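Local coordinates for rhamnose ABC transporter, rhamnose-binding protein (Actinomyces odontolyticus ATCC 17982, PDB 5BQ3) that probably binds a carbohydrate, likely rhamnose, as the solute-binding component of an ABC sugar transporter, at residues P101-A106 / T111-F116; G208-H213 / A231-T236. All coordinates share one frame; numbering follows the deposited sequence.

Contact 1 and contact 2 lie on opposite sides of the centre of the chain, their centres about 46 Å apart. They share no elements. Contact 1 packs helix 100-109 on strand 112-116 of the six-stranded parallel sheet. Contact 2 joins helix 199-212 to helix 224-236, beside the four-stranded parallel sheet. All residues that touch in contact 1 are buried, and a backbone hydrogen bond supplements the apolar contacts there. Contact 2 is smaller and apolar, with no hydrogen bond across it. It is also largely buried, but its tyrosine is partly exposed. The two contacts thus represent helix-on-sheet and helix-on-helix packing in a two-lobed periplasmic binding protein fold.

Contact 1: residues P101-A106 / T111-F116; sequences PALQDA and TKVVTF
Val113 has CG1 anti to the backbone N (chi1 176°) and CG2 beside that N, and this splits its two methyls between two partners on helix 100-109. CG1 meets CD2 of Leu103 at 3.8 Å, the two side chains crossing at about a right angle. CG2 lies 3.9 Å from CB of Ala106 and also comes 3.7 Å from the carbonyl O of Leu103. Leu103 has CG anti to its carbonyl carbon. Its side chain also touches Leu89 and Ile91 of the neighbouring strand, and Cys124, which forms a disulfide with Cys100. This is the second half of a right-handed beta-alpha-beta crossover: strand 88-91, helix 100-109 and strand 112-116 follow one another, and the two strands are parallel neighbours in the sheet. At the turn into the strand, Thr111 N donates to Ala106 O at 2.9 Å. The N-H...O angle is 151°, and the donor is tilted 34° from the carbonyl plane. CB of Thr111 packs 4.0 Å from CB of Ala106. Thr111 OG1 hydrogen-bonds to Thr86 O. Ala106 also touches Val82 of helix 75-83.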
ATOM      1  N   PRO A 101     -19.463  -7.404 -11.207  1.00 41.35           N
ATOM      2  CA  PRO A 101     -20.252  -8.435 -11.914  1.00 41.92           C
ATOM      3  C   PRO A 101     -19.394  -9.454 -12.673  1.00 44.04           C
ATOM      4  O   PRO A 101     -19.763 -10.626 -12.722  1.00 43.88           O
ATOM      5  CB  PRO A 101     -21.114  -7.622 -12.886  1.00 45.26           C
ATOM      6  CG  PRO A 101     -21.109  -6.255 -12.358  1.00 49.38           C
ATOM      7  CD  PRO A 101     -19.765  -6.067 -11.751  1.00 43.18           C
ATOM      8  N   ALA A 102     -18.255  -9.012 -13.248  1.00 39.10           N
ATOM      9  CA  ALA A 102     -17.322  -9.869 -13.985  1.00 38.22           C
ATOM     10  C   ALA A 102     -16.617 -10.847 -13.040  1.00 39.83           C
ATOM     11  O   ALA A 102     -16.421 -12.005 -13.405  1.00 39.68           O
ATOM     12  CB  ALA A 102     -16.302  -9.022 -14.728  1.00 38.45           C
ATOM     13  N   LEU A 103     -16.269 -10.387 -11.818  1.00 34.68           N
ATOM     14  CA  LEU A 103     -15.614 -11.202 -10.790  1.00 32.95           C
ATOM     15  C   LEU A 103     -16.596 -12.196 -10.157  1.00 39.05           C
ATOM     16  O   LEU A 103     -16.183 -13.283  -9.754  1.00 38.90           O
ATOM     17  CB  LEU A 103     -14.979 -10.321  -9.703  1.00 31.19           C
ATOM     18  CG  LEU A 103     -13.783  -9.446 -10.095  1.00 33.84           C
ATOM     19  CD1 LEU A 103     -13.367  -8.554  -8.940  1.00 32.30           C
ATOM     20  CD2 LEU A 103     -12.605 -10.279 -10.569  1.00 34.93           C
ATOM     21  N   GLN A 104     -17.889 -11.828 -10.067  1.00 37.61           N
ATOM     22  CA  GLN A 104     -18.942 -12.691  -9.526  1.00 38.64           C
ATOM     23  C   GLN A 104     -19.247 -13.828 -10.504  1.00 45.16           C
ATOM     24  O   GLN A 104     -19.575 -14.934 -10.071  1.00 45.98           O
ATOM     25  CB  GLN A 104     -20.205 -11.884  -9.205  1.00 40.63           C
ATOM     26  CG  GLN A 104     -20.105 -11.130  -7.879  1.00 40.93           C
ATOM     27  CD  GLN A 104     -21.305 -10.267  -7.588  1.00 48.77           C
ATOM     28  OE1 GLN A 104     -21.800  -9.538  -8.445  1.00 44.87           O
ATOM     29  NE2 GLN A 104     -21.764 -10.292  -6.349  1.00 36.28           N
ATOM     30  N   ASP A 105     -19.098 -13.561 -11.819  1.00 42.65           N
ATOM     31  CA  ASP A 105     -19.271 -14.545 -12.892  1.00 43.52           C
ATOM     32  C   ASP A 105     -18.095 -15.523 -12.904  1.00 45.99           C
ATOM     33  O   ASP A 105     -18.248 -16.657 -13.353  1.00 46.72           O
ATOM     34  CB  ASP A 105     -19.404 -13.853 -14.259  1.00 46.52           C
ATOM     35  CG  ASP A 105     -20.769 -13.258 -14.566  1.00 59.58           C
ATOM     36  OD1 ASP A 105     -21.776 -13.728 -13.977  1.00 60.98           O
ATOM     37  OD2 ASP A 105     -20.840 -12.365 -15.439  1.00 67.56           O
ATOM     38  N   ALA A 106     -16.925 -15.078 -12.409  1.00 40.60           N
ATOM     39  CA  ALA A 106     -15.723 -15.902 -12.298  1.00 39.31           C
ATOM     40  C   ALA A 106     -15.894 -16.915 -11.167  1.00 43.64           C
ATOM     41  O   ALA A 106     -15.595 -18.095 -11.356  1.00 44.06           O
ATOM     42  CB  ALA A 106     -14.502 -15.025 -12.054  1.00 38.29           C
ATOM     43  N   THR A 111     -13.704 -20.160 -10.558  1.00 39.54           N
ATOM     44  CA  THR A 111     -12.452 -19.411 -10.433  1.00 37.77           C
ATOM     45  C   THR A 111     -12.352 -18.812  -9.028  1.00 40.67           C
ATOM     46  O   THR A 111     -13.307 -18.202  -8.539  1.00 40.64           O
ATOM     47  CB  THR A 111     -12.361 -18.328 -11.535  1.00 43.77           C
ATOM     48  OG1 THR A 111     -12.551 -18.936 -12.815  1.00 46.26           O
ATOM     49  CG2 THR A 111     -11.042 -17.557 -11.512  1.00 38.90           C
ATOM     50  N   LYS A 112     -11.192 -18.996  -8.379  1.00 35.91           N
ATOM     51  CA  LYS A 112     -10.928 -18.443  -7.053  1.00 34.21           C
ATOM     52  C   LYS A 112     -10.450 -17.010  -7.246  1.00 36.31           C
ATOM     53  O   LYS A 112      -9.424 -16.785  -7.890  1.00 35.67           O
ATOM     54  CB  LYS A 112      -9.916 -19.307  -6.272  1.00 35.69           C
ATOM     55  CG  LYS A 112     -10.329 -20.774  -6.083  1.00 43.58           C
ATOM     56  CD  LYS A 112     -11.456 -20.969  -5.070  1.00 48.91           C
ATOM     57  CE  LYS A 112     -12.012 -22.367  -5.122  1.00 57.91           C
ATOM     58  NZ  LYS A 112     -13.171 -22.528  -4.209  1.00 68.34           N
ATOM     59  N   VAL A 113     -11.241 -16.038  -6.765  1.00 32.15           N
ATOM     60  CA  VAL A 113     -10.941 -14.612  -6.930  1.00 30.80           C
ATOM     61  C   VAL A 113     -10.271 -14.064  -5.667  1.00 34.01           C
ATOM     62  O   VAL A 113     -10.838 -14.112  -4.575  1.00 33.28           O
ATOM     63  CB  VAL A 113     -12.195 -13.785  -7.333  1.00 34.35           C
ATOM     64  CG1 VAL A 113     -11.883 -12.291  -7.400  1.00 33.24           C
ATOM     65  CG2 VAL A 113     -12.767 -14.267  -8.664  1.00 34.80           C
ATOM     66  N   VAL A 114      -9.050 -13.539  -5.842  1.00 30.92           N
ATOM     67  CA  VAL A 114      -8.238 -12.923  -4.796  1.00 30.14           C
ATOM     68  C   VAL A 114      -7.942 -11.483  -5.224  1.00 33.45           C
ATOM     69  O   VAL A 114      -7.420 -11.265  -6.315  1.00 32.81           O
ATOM     70  CB  VAL A 114      -6.939 -13.739  -4.513  1.00 33.93           C
ATOM     71  CG1 VAL A 114      -6.023 -13.018  -3.526  1.00 32.95           C
ATOM     72  CG2 VAL A 114      -7.263 -15.143  -4.012  1.00 34.57           C
ATOM     73  N   THR A 115      -8.303 -10.505  -4.388  1.00 29.87           N
ATOM     74  CA  THR A 115      -8.021  -9.099  -4.677  1.00 28.89           C
ATOM     75  C   THR A 115      -6.813  -8.662  -3.851  1.00 32.50           C
ATOM     76  O   THR A 115      -6.628  -9.155  -2.744  1.00 32.51           O
ATOM     77  CB  THR A 115      -9.246  -8.198  -4.445  1.00 35.27           C
ATOM     78  OG1 THR A 115      -9.765  -8.417  -3.135  1.00 36.43           O
ATOM     79  CG2 THR A 115     -10.338  -8.407  -5.484  1.00 33.69           C
ATOM     80  N   PHE A 116      -5.973  -7.773  -4.400  1.00 28.76           N
ATOM     81  CA  PHE A 116      -4.787  -7.259  -3.710  1.00 27.98           C
ATOM     82  C   PHE A 116      -4.584  -5.769  -4.034  1.00 33.33           C
ATOM     83  O   PHE A 116      -5.054  -5.306  -5.071  1.00 33.56           O
ATOM     84  CB  PHE A 116      -3.521  -8.114  -3.994  1.00 29.55           C
ATOM     85  CG  PHE A 116      -2.905  -8.234  -5.379  1.00 30.95           C
ATOM     86  CD1 PHE A 116      -3.603  -7.832  -6.516  1.00 33.90           C
ATOM     87  CD2 PHE A 116      -1.639  -8.782  -5.547  1.00 32.87           C
ATOM     88  CE1 PHE A 116      -3.033  -7.953  -7.787  1.00 35.19           C
ATOM     89  CE2 PHE A 116      -1.070  -8.904  -6.821  1.00 35.89           C
ATOM     90  CZ  PHE A 116      -1.773  -8.495  -7.932  1.00 34.14           C
TER

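Contact 2: residues G208-H213 / A231-T236; sequences GLLQAH and ARYLST
Leu210 meets Tyr233 with one methyl at the edge of the ring. CD2 of Leu210 lies near the ring plane, 3.8 Å from CE2 of Tyr233. The leucine CG stands behind that methyl, 4.1 Å from the same CE2. Further along the ring edge, the phenol OH of Tyr233 is 3.8 Å from CB of Leu210. The two side chains cross at a slant, and the edge of the tyrosine from CE2 to OH meets the leucine at CB, CG and CD2. Tyr233 reaches across because its CG is anti to the backbone N (chi1 169°). Leu210 has chi1 -89° and chi2 -54°, and this bent shape brings CD2 to the ring. The end of the Leu234 side chain approaches Leu210 more loosely, with CD2 to CD2 at 4.5 Å. No hydrogen bond joins the two helices here. They are successive helices of an alternating beta/alpha lobe, following strands 187-194 and 218-221 of its parallel sheet, and they pack against each other. Tyr239 touches both Leu210 and Leu234, and Val243 also packs on Leu210. Leu209 packs on Ala191 and Val193 of strand 187-194, while Tyr233 touches Gln207 of helix 199-212, and Ala231 and Ser235 rest against Phe257 of helix 251-260.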
ATOM      1  N   GLY A 208       4.256  27.925   2.143  1.00 44.11           N
ATOM      2  CA  GLY A 208       3.345  28.702   2.977  1.00 44.02           C
ATOM      3  C   GLY A 208       3.256  28.201   4.406  1.00 46.91           C
ATOM      4  O   GLY A 208       2.963  28.980   5.318  1.00 47.50           O
ATOM      5  N   LEU A 209       3.512  26.892   4.604  1.00 41.41           N
ATOM      6  CA  LEU A 209       3.506  26.204   5.897  1.00 40.10           C
ATOM      7  C   LEU A 209       4.595  26.766   6.819  1.00 42.97           C
ATOM      8  O   LEU A 209       4.328  27.008   7.995  1.00 42.42           O
ATOM      9  CB  LEU A 209       3.721  24.695   5.665  1.00 39.31           C
ATOM     10  CG  LEU A 209       3.219  23.704   6.713  1.00 43.41           C
ATOM     11  CD1 LEU A 209       1.726  23.844   6.949  1.00 43.68           C
ATOM     12  CD2 LEU A 209       3.510  22.285   6.271  1.00 44.94           C
ATOM     13  N   LEU A 210       5.806  27.001   6.273  1.00 39.27           N
ATOM     14  CA  LEU A 210       6.939  27.558   7.013  1.00 39.27           C
ATOM     15  C   LEU A 210       6.800  29.077   7.167  1.00 43.87           C
ATOM     16  O   LEU A 210       7.447  29.657   8.037  1.00 44.73           O
ATOM     17  CB  LEU A 210       8.281  27.199   6.334  1.00 39.56           C
ATOM     18  CG  LEU A 210       8.986  25.874   6.735  1.00 43.22           C
ATOM     19  CD1 LEU A 210       9.209  25.758   8.240  1.00 42.99           C
ATOM     20  CD2 LEU A 210       8.290  24.649   6.168  1.00 44.55           C
ATOM     21  N   GLN A 211       5.952  29.714   6.335  1.00 40.02           N
ATOM     22  CA  GLN A 211       5.672  31.150   6.398  1.00 40.47           C
ATOM     23  C   GLN A 211       4.700  31.443   7.545  1.00 43.90           C
ATOM     24  O   GLN A 211       4.911  32.399   8.292  1.00 44.55           O
ATOM     25  CB  GLN A 211       5.110  31.661   5.062  1.00 42.36           C
ATOM     26  CG  GLN A 211       6.187  31.910   4.004  1.00 59.00           C
ATOM     27  CD  GLN A 211       5.650  32.208   2.619  1.00 78.61           C
ATOM     28  OE1 GLN A 211       4.440  32.348   2.387  1.00 75.37           O
ATOM     29  NE2 GLN A 211       6.554  32.312   1.655  1.00 68.67           N
ATOM     30  N   ALA A 212       3.652  30.605   7.692  1.00 39.54           N
ATOM     31  CA  ALA A 212       2.625  30.715   8.732  1.00 39.29           C
ATOM     32  C   ALA A 212       3.085  30.107  10.061  1.00 42.88           C
ATOM     33  O   ALA A 212       2.651  30.566  11.118  1.00 42.82           O
ATOM     34  CB  ALA A 212       1.343  30.043   8.270  1.00 39.46           C
ATOM     35  N   HIS A 213       3.943  29.070  10.008  1.00 39.56           N
ATOM     36  CA  HIS A 213       4.476  28.386  11.193  1.00 39.28           C
ATOM     37  C   HIS A 213       6.011  28.248  11.078  1.00 44.07           C
ATOM     38  O   HIS A 213       6.498  27.173  10.713  1.00 43.34           O
ATOM     39  CB  HIS A 213       3.805  27.012  11.384  1.00 38.87           C
ATOM     40  CG  HIS A 213       2.315  27.072  11.512  1.00 42.21           C
ATOM     41  ND1 HIS A 213       1.490  26.929  10.410  1.00 43.56           N
ATOM     42  CD2 HIS A 213       1.546  27.254  12.611  1.00 44.37           C
ATOM     43  CE1 HIS A 213       0.255  27.030  10.870  1.00 43.15           C
ATOM     44  NE2 HIS A 213       0.239  27.222  12.190  1.00 44.01           N
ATOM     45  N   ALA A 231      10.218  17.797   0.447  1.00 36.84           N
ATOM     46  CA  ALA A 231      11.646  17.496   0.537  1.00 37.75           C
ATOM     47  C   ALA A 231      12.444  18.402  -0.392  1.00 44.19           C
ATOM     48  O   ALA A 231      13.520  18.863  -0.009  1.00 45.49           O
ATOM     49  CB  ALA A 231      11.899  16.041   0.195  1.00 38.35           C
ATOM     50  N   ARG A 232      11.895  18.693  -1.594  1.00 41.06           N
ATOM     51  CA  ARG A 232      12.515  19.570  -2.584  1.00 42.35           C
ATOM     52  C   ARG A 232      12.561  21.010  -2.067  1.00 46.41           C
ATOM     53  O   ARG A 232      13.532  21.717  -2.341  1.00 48.05           O
ATOM     54  CB  ARG A 232      11.768  19.493  -3.923  1.00 43.00           C
ATOM     55  CG  ARG A 232      12.608  19.965  -5.110  1.00 54.31           C
ATOM     56  CD  ARG A 232      11.961  19.678  -6.451  1.00 58.97           C
ATOM     57  NE  ARG A 232      10.817  20.551  -6.713  1.00 59.24           N
ATOM     58  CZ  ARG A 232       9.551  20.153  -6.688  1.00 69.36           C
ATOM     59  NH1 ARG A 232       9.250  18.887  -6.418  1.00 56.50           N
ATOM     60  NH2 ARG A 232       8.575  21.013  -6.940  1.00 53.57           N
ATOM     61  N   TYR A 233      11.533  21.428  -1.299  1.00 41.30           N
ATOM     62  CA  TYR A 233      11.470  22.766  -0.712  1.00 41.39           C
ATOM     63  C   TYR A 233      12.463  22.904   0.444  1.00 45.08           C
ATOM     64  O   TYR A 233      13.212  23.879   0.473  1.00 45.44           O
ATOM     65  CB  TYR A 233      10.041  23.121  -0.245  1.00 41.61           C
ATOM     66  CG  TYR A 233       9.984  24.371   0.611  1.00 44.14           C
ATOM     67  CD1 TYR A 233      10.149  25.634   0.047  1.00 47.57           C
ATOM     68  CD2 TYR A 233       9.812  24.289   1.990  1.00 44.25           C
ATOM     69  CE1 TYR A 233      10.142  26.783   0.836  1.00 49.42           C
ATOM     70  CE2 TYR A 233       9.803  25.431   2.788  1.00 45.63           C
ATOM     71  CZ  TYR A 233       9.962  26.679   2.206  1.00 55.87           C
ATOM     72  OH  TYR A 233       9.939  27.812   2.987  1.00 59.04           O
ATOM     73  N   LEU A 234      12.446  21.949   1.401  1.00 41.24           N
ATOM     74  CA  LEU A 234      13.299  21.959   2.592  1.00 42.01           C
ATOM     75  C   LEU A 234      14.793  21.907   2.255  1.00 49.54           C
ATOM     76  O   LEU A 234      15.565  22.632   2.882  1.00 50.07           O
ATOM     77  CB  LEU A 234      12.936  20.815   3.550  1.00 40.85           C
ATOM     78  CG  LEU A 234      11.615  20.967   4.310  1.00 43.93           C
ATOM     79  CD1 LEU A 234      11.085  19.625   4.738  1.00 42.92           C
ATOM     80  CD2 LEU A 234      11.764  21.882   5.512  1.00 46.30           C
ATOM     81  N   SER A 235      15.192  21.094   1.252  1.00 48.22           N
ATOM     82  CA  SER A 235      16.588  20.948   0.817  1.00 50.45           C
ATOM     83  C   SER A 235      17.154  22.235   0.193  1.00 57.69           C
ATOM     84  O   SER A 235      18.359  22.475   0.288  1.00 59.08           O
ATOM     85  CB  SER A 235      16.724  19.803  -0.178  1.00 53.86           C
ATOM     86  OG  SER A 235      15.917  20.016  -1.324  1.00 61.92           O
ATOM     87  N   THR A 236      16.288  23.051  -0.443  1.00 55.00           N
ATOM     88  CA  THR A 236      16.673  24.306  -1.103  1.00 56.78           C
ATOM     89  C   THR A 236      16.503  25.525  -0.175  1.00 61.32           C
ATOM     90  O   THR A 236      16.929  26.624  -0.537  1.00 62.56           O
ATOM     91  CB  THR A 236      15.870  24.500  -2.405  1.00 65.39           C
ATOM     92  OG1 THR A 236      14.469  24.427  -2.126  1.00 63.74           O
ATOM     93  CG2 THR A 236      16.248  23.494  -3.490  1.00 64.06           C
TER